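Side-chain contacts in enoyl-CoA hydratase subunit I (Geobacillus kaustophilus, PDB 2PBP), which probably catalyses the reversible addition of water to the double bond of enoyl-CoA thioesters, as enoyl-CoA hydratases of the crotonase family do in beta-oxidation: residues G16-A21 / V38-A43; L105-G110 / G163-A168; Q145-L150 / K154-W159; I208-Q213 / R228-L233; Q240-A245 / E249-R254. All blocks are in the same frame, centred on the assembly; numbering follows the deposited sequence.

Contact 1: residues G16-A21 / V38-A43; sequences GIIELA and VAAVEA
Ile18 meets Ala40 and Val41, and it carries the whole strand side of this contact. It lies in the middle of strand 15-20, and its side chain points at helix 31-46. CG1 stands beside the backbone N, anti to the carbonyl carbon (chi1 -65°). The next torsion is extended (chi2 166°), which pushes CD1 out against the helix. There CD1 of Ile18 sits 3.8 Å from CB of Ala40. CD1 of Ile18 also lies 3.6 Å from the backbone N of Val41. The closest approach is from CD1 of Ile18 to CG2 of Val41, at 3.4 Å. This is tighter than usual for two carbons. The Ile18 and Val41 side chains cross at about a right angle, methyl end against methyl end. CG1 of Ile18 adds a looser touch on CB of Ala40, at 4.2 Å.

Ile53 and Leu55 of strand 52-57 also pack on Ile18, and Leu55 reaches Val41 as well. The contact joins strand and helix within the beta-alpha-beta unit of strand 15-20, helix 31-46 and strand 52-57. No hydrogen bond crosses between the two segments. All three touching residues are buried and apolar, so the helix is held on the sheet here by close hydrophobic packing.

Contact 2: residues L105-G110 / G163-A168; sequences LALGGG and GARMSA
Leu105 and Leu107 pack against the guanidinium group of Arg165, with no hydrogen bond between the two segments. The van der Waals contacts come first. CD2 of Leu105 lies over one face of the guanidinium, 3.5 Å from NH1 of Arg165. CD1 of Leu107 approaches the group obliquely, 3.6 Å from NH2 of Arg165. The other branch of Leu107 lies lower on the arginine, with CD2 of Leu107 4.0 Å from CG of Arg165. Arg165 can meet both leucines because its chain is extended from CG to NE (chi2 -179°, chi3 -175°). It reaches from segment 163-168 to the leucines of strand 105-107.

The polar interaction lies outside the two segments. NH1 of Arg165 forms a salt bridge with OE1 of Glu127. Glu127 belongs to strand 127-129, which lies between strands 105-107 and 166-167 in the small sheet. The Leu105 side chain also touches Glu127.

The contact is at the surface, and Arg165 is exposed. The arginine reaches across strand 127-129. Its charge is paired with Glu127, while its flat end and aliphatic stem rest on leucine methyls. One side chain thus makes apolar contacts within these segments and an ionic one beyond them.

Contact 3: residues Q145-L150 / K154-W159; sequences QRLTKL and KRALEW
Ala156 packs into the surface formed by Leu147 and Thr148. CB of Ala156 points at helix 143-151 and lies 3.6 Å from OG1 of Thr148. CB of Ala156 is also 3.9 Å from CA of Thr148, so it rests close to the backbone of that helix. CD2 of Leu147 comes in beside it, 4.3 Å from CB of Ala156. CD2 of Leu147 also reaches CB of Trp159, again at 4.3 Å. This touch involves the base of the tryptophan side chain and not its ring. These leucine contacts are loose, and no hydrogen bond joins the two segments.

Torsions place the groups. In Leu147, CG is anti to the backbone N (chi1 -170°), and CD2 lies against the turn that carries Ala156 and Trp159. In Thr148, OG1 stands beside its own backbone N (chi1 -61°). OG1 is hydrogen-bonded to the backbone O of Thr144, one turn back in the helix. Its polar need is met there, and its contact with the Ala156 methyl is van der Waals only.

The small alanine lets the backbones come close: CA of Thr148 and CA of Ala156 are 5.3 Å apart. The two short segments run roughly antiparallel, with 141° between their directions and an axis separation of 8.4 Å.

They form a helical hairpin from helices 143-151 and 153-162, which follow each other with almost no linker. Farther out, Leu147 packs on Phe111 of helix 109-115 and on the loop residues Phe130 and Ile176. Leu150 touches Leu115 of helix 109-115 and Pro153 of the second subunit, so the hairpin also meets the dimer partner.

Contact 4: residues I208-Q213 / R228-L233; sequences IKEAVQ and RKNFYL
ND2 of Asn230 donates to OE1 of Glu210 at 3.1 Å, and it also donates to the backbone O of Leu207. The amide nitrogen therefore binds two acceptors on helix 202-217. The bond to Glu210 is moderately bent, with an N-H...O angle of 147°. It uses the anti lone pair of OE1, the one away from the other carboxylate oxygen. The carboxylate and amide planes are only 14° apart, but OE1 lies somewhat out of the amide plane. The two side chains cross at about a right angle.

Glu210 is extended beyond CG (chi2 -173°), which carries the carboxylate out to the asparagine amide. ND2 of Asn230 is also 3.8 Å from CB of Glu210, so the amide covers part of the stem. The second oxygen, OE2, makes a salt bridge with NZ of Lys95. The lysine probably fixes the rotation of the carboxylate and steadies its negative charge.

Asn230 is buried, and its amide provides a polar tie between helices 202-217 and 220-234. The second subunit packs on both helices. Its Met138 and Thr144 touch Ile208 and Ala211. Its Asp89 forms a salt bridge with Arg228, and its Phe85 ring meets the Phe231 ring edge-to-face.

Contact 5: residues Q240-A245 / E249-R254; sequences QKEGMA and EKRKPR
Glu249 donates its backbone N to O of Ala245 at 2.9 Å, one turn back in helix 238-248. Its stem folds over the same carbonyl. CG of Glu249 lies 3.4 Å from O of Ala245. At Lys250 the chain turns off with positive phi in a Schellman motif, which ends the helix.

Arg251 then reaches back to the helix. Its CG lies between the backbone N and the carbonyl carbon (chi1 68°), and the chain runs extended to NE. The guanidinium grips Glu242 end-on through two salt-bridge hydrogen bonds. NH1 of Arg251 donates to OE2 of Glu242 at 2.8 Å, and NH2 of Arg251 to OE1 of Glu242 at 3.1 Å. Both are nearly straight and come from the syn side, though tilted out of the carboxylate plane. The carboxylate and guanidinium planes are 33° apart. A third such bond runs from NE of Arg251 to OE1 of Glu249, at 3.0 Å, from above the Glu249 carboxylate plane. This salt-bridge network probably eases repulsion between the two acids.

CB of Pro253 packs on CA of Gly243 at 4.3 Å. The backbone N of Arg254 donates to OE2 of Glu242 at 2.8 Å, on the anti side and somewhat out of plane. OE2 is therefore held by two donors.

The loop folds back along the last turns of helix 238-248, where Arg251 and Pro253 also touch Ala246. The second subunit packs here too, through Ile68 on Met244 and Asn134 on Pro253.

In the fold
All five contacts belong to one crotonase-family chain. Contact 1 comes first, on the larger sheet. Contact 2 joins two strands of the smaller sheet, with its centre about 21 Å from that of contact 1. Contact 3 is nested in the chain loop that contact 2 closes. The two touch through Trp159, which packs on Ala164 and Met166; their centres are about 13 Å apart. Contact 4 joins helices 202-217 and 220-234, and contact 5 lies on the next helix, 238-248, their centres about 21 Å apart. Contact 5 lies farthest out, its centre about 30 Å from the chain centre. Contacts 4 and 5 both meet the second subunit, and contact 3 touches it through Leu150, so the C-terminal helices form part of the subunit interface.

Contact 1: residues G16-A21 / V38-A43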
# COMPACT_ATOMS: atom_id res chain seq x y z
N GLY A 16 -6.28 12.80 -20.22
CA GLY A 16 -7.15 12.25 -21.24
C GLY A 16 -8.45 11.85 -20.57
O GLY A 16 -8.43 11.17 -19.55
N ILE A 17 -9.57 12.29 -21.14
CA ILE A 17 -10.87 11.97 -20.58
C ILE A 17 -11.67 11.05 -21.50
O ILE A 17 -11.77 11.28 -22.70
CB ILE A 17 -11.72 13.26 -20.34
CG1 ILE A 17 -10.93 14.25 -19.48
CG2 ILE A 17 -13.04 12.90 -19.67
CD1 ILE A 17 -10.48 13.79 -18.07
N ILE A 18 -12.23 9.99 -20.91
CA ILE A 18 -13.06 9.07 -21.67
C ILE A 18 -14.43 9.09 -20.99
O ILE A 18 -14.58 8.69 -19.84
CB ILE A 18 -12.50 7.64 -21.66
CG1 ILE A 18 -11.15 7.61 -22.40
CG2 ILE A 18 -13.49 6.69 -22.30
CD1 ILE A 18 -10.32 6.35 -22.18
N GLU A 19 -15.43 9.59 -21.71
CA GLU A 19 -16.78 9.68 -21.19
C GLU A 19 -17.68 8.65 -21.84
O GLU A 19 -17.86 8.65 -23.06
CB GLU A 19 -17.33 11.10 -21.43
CG GLU A 19 -18.82 11.25 -21.17
CD GLU A 19 -19.32 12.65 -21.50
OE1 GLU A 19 -18.75 13.29 -22.41
OE2 GLU A 19 -20.29 13.11 -20.86
N LEU A 20 -18.23 7.74 -21.04
CA LEU A 20 -19.15 6.74 -21.58
C LEU A 20 -20.33 7.57 -22.07
O LEU A 20 -20.87 8.38 -21.32
CB LEU A 20 -19.59 5.76 -20.49
CG LEU A 20 -18.44 5.11 -19.70
CD1 LEU A 20 -18.99 3.99 -18.83
CD2 LEU A 20 -17.40 4.57 -20.66
N ALA A 21 -20.71 7.36 -23.33
CA ALA A 21 -21.78 8.16 -23.93
C ALA A 21 -23.07 7.45 -24.35
O ALA A 21 -23.57 7.68 -25.45
CB ALA A 21 -21.22 8.93 -25.11
N VAL A 38 -11.76 -0.16 -24.03
CA VAL A 38 -10.41 -0.71 -24.10
C VAL A 38 -9.59 -0.03 -25.18
O VAL A 38 -8.43 0.33 -24.97
CB VAL A 38 -10.45 -2.23 -24.39
CG1 VAL A 38 -9.04 -2.74 -24.69
CG2 VAL A 38 -11.03 -2.97 -23.21
N ALA A 39 -10.20 0.16 -26.35
CA ALA A 39 -9.52 0.80 -27.46
C ALA A 39 -9.13 2.23 -27.11
O ALA A 39 -8.00 2.65 -27.37
CB ALA A 39 -10.41 0.78 -28.70
N ALA A 40 -10.06 2.97 -26.52
CA ALA A 40 -9.80 4.36 -26.15
C ALA A 40 -8.73 4.46 -25.06
O ALA A 40 -7.84 5.31 -25.13
CB ALA A 40 -11.09 5.02 -25.67
N VAL A 41 -8.83 3.60 -24.05
CA VAL A 41 -7.85 3.62 -22.97
C VAL A 41 -6.45 3.24 -23.45
O VAL A 41 -5.47 3.87 -23.07
CB VAL A 41 -8.27 2.67 -21.82
CG1 VAL A 41 -7.16 2.60 -20.77
CG2 VAL A 41 -9.55 3.18 -21.17
N GLU A 42 -6.35 2.21 -24.28
CA GLU A 42 -5.04 1.80 -24.78
C GLU A 42 -4.43 2.90 -25.64
O GLU A 42 -3.22 3.09 -25.65
CB GLU A 42 -5.13 0.48 -25.55
CG GLU A 42 -5.55 -0.70 -24.67
CD GLU A 42 -5.40 -2.04 -25.38
OE1 GLU A 42 -5.53 -2.08 -26.62
OE2 GLU A 42 -5.17 -3.06 -24.69
N ALA A 43 -5.28 3.64 -26.36
CA ALA A 43 -4.80 4.73 -27.20
C ALA A 43 -4.16 5.82 -26.34
O ALA A 43 -3.05 6.28 -26.62
CB ALA A 43 -5.95 5.31 -28.01

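Contact 2: residues L105-G110 / G163-A168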
# COMPACT_ATOMS: atom_id res chain seq x y z
N LEU A 105 -24.65 5.73 -10.55
CA LEU A 105 -24.69 4.28 -10.43
C LEU A 105 -23.50 3.60 -11.12
O LEU A 105 -23.18 3.90 -12.26
CB LEU A 105 -25.98 3.72 -11.04
CG LEU A 105 -27.32 4.16 -10.46
CD1 LEU A 105 -28.44 3.54 -11.29
CD2 LEU A 105 -27.43 3.74 -9.01
N ALA A 106 -22.87 2.69 -10.38
CA ALA A 106 -21.75 1.90 -10.87
C ALA A 106 -22.09 0.50 -10.38
O ALA A 106 -21.62 0.06 -9.33
CB ALA A 106 -20.43 2.39 -10.25
N LEU A 107 -22.94 -0.19 -11.14
CA LEU A 107 -23.41 -1.52 -10.78
C LEU A 107 -22.89 -2.62 -11.71
O LEU A 107 -22.81 -2.43 -12.93
CB LEU A 107 -24.94 -1.54 -10.79
CG LEU A 107 -25.62 -0.40 -10.02
CD1 LEU A 107 -27.11 -0.39 -10.34
CD2 LEU A 107 -25.38 -0.56 -8.53
N GLY A 108 -22.58 -3.77 -11.12
CA GLY A 108 -22.08 -4.90 -11.90
C GLY A 108 -20.80 -4.53 -12.62
O GLY A 108 -19.81 -4.15 -11.99
N GLY A 109 -20.80 -4.64 -13.94
CA GLY A 109 -19.63 -4.29 -14.72
C GLY A 109 -19.19 -2.86 -14.41
O GLY A 109 -18.00 -2.55 -14.46
N GLY A 110 -20.15 -2.00 -14.09
CA GLY A 110 -19.84 -0.62 -13.77
C GLY A 110 -18.94 -0.51 -12.55
O GLY A 110 -18.00 0.29 -12.52
N GLY A 163 -26.25 -8.55 -3.17
CA GLY A 163 -26.43 -7.65 -4.30
C GLY A 163 -26.87 -6.26 -3.88
O GLY A 163 -27.29 -5.46 -4.71
N ALA A 164 -26.76 -5.96 -2.59
CA ALA A 164 -27.16 -4.65 -2.07
C ALA A 164 -26.23 -3.55 -2.56
O ALA A 164 -25.06 -3.79 -2.86
CB ALA A 164 -27.18 -4.68 -0.55
N ARG A 165 -26.74 -2.33 -2.62
CA ARG A 165 -25.94 -1.20 -3.07
C ARG A 165 -25.19 -0.52 -1.94
O ARG A 165 -25.73 -0.29 -0.85
CB ARG A 165 -26.82 -0.17 -3.78
CG ARG A 165 -27.38 -0.64 -5.09
CD ARG A 165 -28.21 0.46 -5.71
NE ARG A 165 -28.88 0.02 -6.93
CZ ARG A 165 -29.71 0.78 -7.63
NH1 ARG A 165 -29.97 2.02 -7.23
NH2 ARG A 165 -30.29 0.31 -8.73
N MET A 166 -23.93 -0.20 -2.21
CA MET A 166 -23.05 0.45 -1.26
C MET A 166 -23.02 1.95 -1.57
O MET A 166 -22.83 2.35 -2.72
CB MET A 166 -21.65 -0.16 -1.40
CG MET A 166 -20.63 0.30 -0.39
SD MET A 166 -19.01 -0.33 -0.88
CE MET A 166 -19.14 -2.06 -0.42
N SER A 167 -23.22 2.79 -0.55
CA SER A 167 -23.20 4.23 -0.77
C SER A 167 -21.75 4.69 -0.96
O SER A 167 -20.81 3.99 -0.59
CB SER A 167 -23.80 4.97 0.43
OG SER A 167 -23.02 4.77 1.59
N ALA A 168 -21.58 5.87 -1.54
CA ALA A 168 -20.24 6.41 -1.76
C ALA A 168 -19.52 6.56 -0.43
O ALA A 168 -18.32 6.28 -0.33
CB ALA A 168 -20.33 7.75 -2.47

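Contact 3: residues Q145-L150 / K154-W159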
# COMPACT_ATOMS: atom_id res chain seq x y z
N GLN A 145 -12.89 -10.63 -7.08
CA GLN A 145 -11.48 -10.59 -6.72
C GLN A 145 -11.04 -9.26 -6.12
O GLN A 145 -10.52 -9.21 -5.00
CB GLN A 145 -10.62 -10.90 -7.94
CG GLN A 145 -10.94 -12.24 -8.61
CD GLN A 145 -10.88 -13.40 -7.63
OE1 GLN A 145 -11.91 -13.99 -7.29
NE2 GLN A 145 -9.68 -13.72 -7.17
N ARG A 146 -11.25 -8.18 -6.86
CA ARG A 146 -10.85 -6.87 -6.38
C ARG A 146 -11.56 -6.43 -5.11
O ARG A 146 -10.94 -5.83 -4.23
CB ARG A 146 -11.03 -5.82 -7.49
CG ARG A 146 -10.07 -6.00 -8.67
CD ARG A 146 -10.02 -4.74 -9.54
NE ARG A 146 -8.94 -4.76 -10.52
CZ ARG A 146 -9.06 -5.22 -11.77
NH1 ARG A 146 -10.22 -5.71 -12.20
NH2 ARG A 146 -8.01 -5.20 -12.58
N LEU A 147 -12.85 -6.73 -4.99
CA LEU A 147 -13.58 -6.33 -3.78
C LEU A 147 -13.03 -7.07 -2.55
O LEU A 147 -12.82 -6.46 -1.51
CB LEU A 147 -15.08 -6.62 -3.92
CG LEU A 147 -15.95 -6.01 -2.81
CD1 LEU A 147 -15.94 -4.49 -2.94
CD2 LEU A 147 -17.38 -6.53 -2.89
N THR A 148 -12.80 -8.37 -2.69
CA THR A 148 -12.28 -9.17 -1.58
C THR A 148 -10.90 -8.69 -1.13
O THR A 148 -10.61 -8.64 0.07
CB THR A 148 -12.21 -10.66 -1.97
OG1 THR A 148 -13.53 -11.13 -2.27
CG2 THR A 148 -11.63 -11.48 -0.82
N LYS A 149 -10.04 -8.35 -2.08
CA LYS A 149 -8.70 -7.89 -1.73
C LYS A 149 -8.77 -6.55 -1.00
O LYS A 149 -7.95 -6.27 -0.13
CB LYS A 149 -7.83 -7.76 -2.98
CG LYS A 149 -7.48 -9.10 -3.62
CD LYS A 149 -6.41 -8.95 -4.69
CE LYS A 149 -6.07 -10.29 -5.34
NZ LYS A 149 -5.54 -11.29 -4.37
N LEU A 150 -9.75 -5.72 -1.35
CA LEU A 150 -9.89 -4.42 -0.72
C LEU A 150 -10.54 -4.40 0.66
O LEU A 150 -10.08 -3.68 1.55
CB LEU A 150 -10.67 -3.47 -1.63
CG LEU A 150 -9.95 -2.95 -2.88
CD1 LEU A 150 -10.93 -2.20 -3.77
CD2 LEU A 150 -8.80 -2.04 -2.47
N LYS A 154 -15.06 -11.50 4.61
CA LYS A 154 -16.24 -11.38 5.47
C LYS A 154 -17.20 -10.30 4.95
O LYS A 154 -18.40 -10.53 4.78
CB LYS A 154 -15.83 -11.06 6.91
CG LYS A 154 -15.07 -12.19 7.63
CD LYS A 154 -16.01 -13.29 8.10
CE LYS A 154 -15.26 -14.43 8.79
NZ LYS A 154 -14.43 -15.23 7.83
N ARG A 155 -16.66 -9.11 4.69
CA ARG A 155 -17.49 -8.03 4.20
C ARG A 155 -17.84 -8.22 2.72
O ARG A 155 -18.96 -7.93 2.30
CB ARG A 155 -16.80 -6.69 4.44
CG ARG A 155 -16.74 -6.32 5.92
CD ARG A 155 -16.06 -4.99 6.18
NE ARG A 155 -14.65 -5.03 5.82
CZ ARG A 155 -13.72 -4.22 6.32
NH1 ARG A 155 -14.05 -3.30 7.21
NH2 ARG A 155 -12.46 -4.33 5.92
N ALA A 156 -16.89 -8.73 1.94
CA ALA A 156 -17.12 -8.93 0.51
C ALA A 156 -18.29 -9.86 0.23
O ALA A 156 -19.13 -9.56 -0.62
CB ALA A 156 -15.86 -9.48 -0.14
N LEU A 157 -18.35 -10.99 0.94
CA LEU A 157 -19.43 -11.95 0.72
C LEU A 157 -20.80 -11.36 1.03
O LEU A 157 -21.79 -11.71 0.40
CB LEU A 157 -19.19 -13.22 1.53
CG LEU A 157 -18.08 -14.12 0.95
CD1 LEU A 157 -17.79 -15.27 1.89
CD2 LEU A 157 -18.52 -14.63 -0.43
N GLU A 158 -20.85 -10.46 2.00
CA GLU A 158 -22.10 -9.82 2.37
C GLU A 158 -22.64 -9.08 1.13
O GLU A 158 -23.79 -9.27 0.73
CB GLU A 158 -21.86 -8.82 3.51
CG GLU A 158 -23.13 -8.28 4.16
CD GLU A 158 -22.85 -7.20 5.19
OE1 GLU A 158 -21.95 -7.40 6.03
OE2 GLU A 158 -23.52 -6.16 5.16
N TRP A 159 -21.79 -8.26 0.52
CA TRP A 159 -22.21 -7.50 -0.65
C TRP A 159 -22.44 -8.35 -1.90
O TRP A 159 -23.40 -8.12 -2.64
CB TRP A 159 -21.18 -6.41 -0.96
CG TRP A 159 -21.05 -5.42 0.15
CD1 TRP A 159 -20.07 -5.38 1.10
CD2 TRP A 159 -21.95 -4.36 0.46
NE1 TRP A 159 -20.31 -4.35 1.99
CE2 TRP A 159 -21.46 -3.71 1.61
CE3 TRP A 159 -23.14 -3.89 -0.13
CZ2 TRP A 159 -22.11 -2.61 2.19
CZ3 TRP A 159 -23.79 -2.80 0.45
CH2 TRP A 159 -23.27 -2.17 1.60

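Contact 4: residues I208-Q213 / R228-L233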
# COMPACT_ATOMS: atom_id res chain seq x y z
N ILE A 208 5.81 3.31 -9.83
CA ILE A 208 5.25 3.14 -8.49
C ILE A 208 4.00 2.28 -8.63
O ILE A 208 3.76 1.36 -7.84
CB ILE A 208 4.85 4.51 -7.86
CG1 ILE A 208 6.09 5.19 -7.27
CG2 ILE A 208 3.78 4.29 -6.78
CD1 ILE A 208 6.85 4.45 -6.14
N LYS A 209 3.20 2.59 -9.65
CA LYS A 209 1.98 1.85 -9.90
C LYS A 209 2.30 0.38 -10.16
O LYS A 209 1.61 -0.51 -9.66
CB LYS A 209 1.23 2.46 -11.10
CG LYS A 209 0.01 1.67 -11.53
CD LYS A 209 -0.79 2.40 -12.61
CE LYS A 209 -1.84 1.49 -13.21
NZ LYS A 209 -2.74 2.21 -14.16
N GLU A 210 3.35 0.11 -10.95
CA GLU A 210 3.73 -1.27 -11.24
C GLU A 210 4.09 -1.99 -9.95
O GLU A 210 3.71 -3.14 -9.74
CB GLU A 210 4.94 -1.33 -12.17
CG GLU A 210 4.72 -0.77 -13.56
CD GLU A 210 5.91 -1.04 -14.45
OE1 GLU A 210 7.05 -0.92 -13.96
OE2 GLU A 210 5.71 -1.37 -15.64
N ALA A 211 4.85 -1.31 -9.09
CA ALA A 211 5.27 -1.90 -7.82
C ALA A 211 4.05 -2.21 -6.95
O ALA A 211 3.97 -3.27 -6.34
CB ALA A 211 6.22 -0.96 -7.09
N VAL A 212 3.10 -1.27 -6.90
CA VAL A 212 1.90 -1.47 -6.11
C VAL A 212 1.09 -2.65 -6.64
O VAL A 212 0.50 -3.40 -5.86
CB VAL A 212 1.03 -0.20 -6.09
CG1 VAL A 212 -0.33 -0.49 -5.45
CG2 VAL A 212 1.74 0.90 -5.32
N GLN A 213 1.07 -2.82 -7.96
CA GLN A 213 0.33 -3.93 -8.56
C GLN A 213 0.92 -5.25 -8.05
O GLN A 213 0.18 -6.19 -7.77
CB GLN A 213 0.43 -3.89 -10.09
CG GLN A 213 0.12 -2.55 -10.76
CD GLN A 213 -1.23 -1.96 -10.36
OE1 GLN A 213 -1.34 -1.26 -9.35
NE2 GLN A 213 -2.26 -2.24 -11.15
N ARG A 228 12.81 -2.58 -6.03
CA ARG A 228 14.14 -1.98 -6.14
C ARG A 228 14.66 -1.91 -7.58
O ARG A 228 15.48 -1.04 -7.89
CB ARG A 228 15.14 -2.71 -5.23
CG ARG A 228 15.42 -4.16 -5.58
CD ARG A 228 16.12 -4.87 -4.43
NE ARG A 228 15.29 -4.88 -3.23
CZ ARG A 228 15.58 -5.55 -2.11
NH1 ARG A 228 16.68 -6.28 -2.03
NH2 ARG A 228 14.75 -5.49 -1.07
N LYS A 229 14.21 -2.81 -8.45
CA LYS A 229 14.64 -2.77 -9.84
C LYS A 229 14.08 -1.50 -10.47
O LYS A 229 14.77 -0.82 -11.24
CB LYS A 229 14.15 -4.01 -10.61
CG LYS A 229 14.92 -5.28 -10.28
CD LYS A 229 16.37 -5.17 -10.73
CE LYS A 229 17.18 -6.39 -10.30
NZ LYS A 229 18.53 -6.41 -10.91
N ASN A 230 12.83 -1.17 -10.15
CA ASN A 230 12.22 0.04 -10.67
C ASN A 230 12.92 1.26 -10.06
O ASN A 230 13.08 2.28 -10.72
CB ASN A 230 10.71 0.07 -10.36
CG ASN A 230 9.89 -0.61 -11.45
OD1 ASN A 230 10.44 -1.11 -12.43
ND2 ASN A 230 8.56 -0.62 -11.28
N PHE A 231 13.34 1.13 -8.81
CA PHE A 231 14.07 2.21 -8.14
C PHE A 231 15.36 2.48 -8.93
O PHE A 231 15.68 3.63 -9.24
CB PHE A 231 14.44 1.79 -6.71
CG PHE A 231 15.16 2.86 -5.92
CD1 PHE A 231 14.45 3.86 -5.26
CD2 PHE A 231 16.55 2.85 -5.83
CE1 PHE A 231 15.12 4.84 -4.52
CE2 PHE A 231 17.22 3.83 -5.09
CZ PHE A 231 16.50 4.82 -4.44
N TYR A 232 16.08 1.42 -9.27
CA TYR A 232 17.32 1.57 -10.04
C TYR A 232 17.06 2.26 -11.37
O TYR A 232 17.79 3.17 -11.77
CB TYR A 232 17.95 0.21 -10.36
CG TYR A 232 18.41 -0.63 -9.18
CD1 TYR A 232 18.46 -0.10 -7.89
CD2 TYR A 232 18.83 -1.94 -9.38
CE1 TYR A 232 18.92 -0.87 -6.82
CE2 TYR A 232 19.28 -2.72 -8.31
CZ TYR A 232 19.33 -2.18 -7.04
OH TYR A 232 19.78 -2.96 -5.99
N LEU A 233 16.00 1.82 -12.05
CA LEU A 233 15.64 2.36 -13.36
C LEU A 233 15.34 3.85 -13.36
O LEU A 233 15.66 4.55 -14.32
CB LEU A 233 14.45 1.59 -13.94
CG LEU A 233 14.81 0.22 -14.53
CD1 LEU A 233 13.54 -0.55 -14.88
CD2 LEU A 233 15.69 0.41 -15.76

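Contact 5: residues Q240-A245 / E249-R254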
# COMPACT_ATOMS: atom_id res chain seq x y z
N GLN A 240 14.89 12.36 -12.77
CA GLN A 240 15.47 12.13 -11.45
C GLN A 240 16.49 13.23 -11.17
O GLN A 240 16.56 13.77 -10.06
CB GLN A 240 16.12 10.75 -11.38
CG GLN A 240 17.03 10.53 -10.19
CD GLN A 240 18.48 10.79 -10.53
OE1 GLN A 240 19.01 10.25 -11.50
NE2 GLN A 240 19.14 11.63 -9.73
N LYS A 241 17.29 13.56 -12.18
CA LYS A 241 18.28 14.62 -12.03
C LYS A 241 17.58 15.96 -11.78
O LYS A 241 17.99 16.73 -10.91
CB LYS A 241 19.16 14.71 -13.28
CG LYS A 241 20.17 13.58 -13.41
CD LYS A 241 21.03 13.77 -14.65
CE LYS A 241 22.22 12.82 -14.65
NZ LYS A 241 21.81 11.40 -14.65
N GLU A 242 16.53 16.22 -12.55
CA GLU A 242 15.76 17.46 -12.43
C GLU A 242 15.11 17.58 -11.05
O GLU A 242 15.18 18.64 -10.41
CB GLU A 242 14.68 17.50 -13.53
CG GLU A 242 13.54 18.51 -13.33
CD GLU A 242 13.99 19.96 -13.27
OE1 GLU A 242 15.16 20.26 -13.63
OE2 GLU A 242 13.17 20.81 -12.88
N GLY A 243 14.50 16.50 -10.59
CA GLY A 243 13.85 16.52 -9.29
C GLY A 243 14.79 16.87 -8.15
O GLY A 243 14.45 17.67 -7.27
N MET A 244 15.98 16.29 -8.17
CA MET A 244 16.95 16.55 -7.11
C MET A 244 17.60 17.93 -7.23
O MET A 244 17.92 18.56 -6.22
CB MET A 244 17.99 15.44 -7.08
CG MET A 244 17.34 14.08 -6.79
SD MET A 244 18.46 12.70 -6.56
CE MET A 244 17.29 11.40 -6.16
N ALA A 245 17.79 18.41 -8.45
CA ALA A 245 18.37 19.73 -8.64
C ALA A 245 17.35 20.78 -8.19
O ALA A 245 17.70 21.77 -7.55
CB ALA A 245 18.75 19.96 -10.11
N GLU A 249 17.71 23.58 -5.23
CA GLU A 249 17.56 24.98 -5.60
C GLU A 249 16.30 25.59 -5.01
O GLU A 249 16.04 26.78 -5.19
CB GLU A 249 17.55 25.11 -7.12
CG GLU A 249 18.92 24.89 -7.75
CD GLU A 249 18.85 24.84 -9.26
OE1 GLU A 249 18.07 25.62 -9.85
OE2 GLU A 249 19.58 24.02 -9.86
N LYS A 250 15.51 24.78 -4.32
CA LYS A 250 14.27 25.22 -3.71
C LYS A 250 13.32 25.85 -4.72
O LYS A 250 12.78 26.94 -4.50
CB LYS A 250 14.56 26.21 -2.58
CG LYS A 250 15.48 25.65 -1.49
CD LYS A 250 15.38 26.44 -0.19
CE LYS A 250 15.61 27.93 -0.41
NZ LYS A 250 16.92 28.20 -1.05
N ARG A 251 13.13 25.15 -5.84
CA ARG A 251 12.23 25.60 -6.91
C ARG A 251 11.38 24.40 -7.32
O ARG A 251 11.72 23.26 -7.01
CB ARG A 251 13.03 26.09 -8.12
CG ARG A 251 13.79 25.00 -8.86
CD ARG A 251 14.51 25.54 -10.08
NE ARG A 251 15.43 24.57 -10.66
CZ ARG A 251 15.06 23.51 -11.38
NH1 ARG A 251 13.78 23.28 -11.63
NH2 ARG A 251 15.99 22.68 -11.85
N LYS A 252 10.27 24.66 -8.00
CA LYS A 252 9.40 23.58 -8.45
C LYS A 252 10.08 22.78 -9.55
O LYS A 252 10.71 23.34 -10.45
CB LYS A 252 8.08 24.13 -8.98
CG LYS A 252 7.17 24.74 -7.93
CD LYS A 252 5.77 24.95 -8.48
CE LYS A 252 4.80 25.36 -7.38
NZ LYS A 252 3.39 25.35 -7.87
N PRO A 253 9.98 21.44 -9.49
CA PRO A 253 10.59 20.61 -10.53
C PRO A 253 9.73 20.67 -11.80
O PRO A 253 8.52 20.87 -11.72
CB PRO A 253 10.61 19.22 -9.90
CG PRO A 253 9.37 19.23 -9.05
CD PRO A 253 9.44 20.60 -8.41
N ARG A 254 10.37 20.52 -12.95
CA ARG A 254 9.66 20.56 -14.23
C ARG A 254 9.91 19.23 -14.94
O ARG A 254 10.78 19.13 -15.80
CB ARG A 254 10.19 21.73 -15.07
CG ARG A 254 10.13 23.08 -14.35
CD ARG A 254 8.70 23.48 -14.02
NE ARG A 254 8.63 24.70 -13.21
CZ ARG A 254 7.49 25.27 -12.82
NH1 ARG A 254 6.33 24.74 -13.15
NH2 ARG A 254 7.53 26.37 -12.08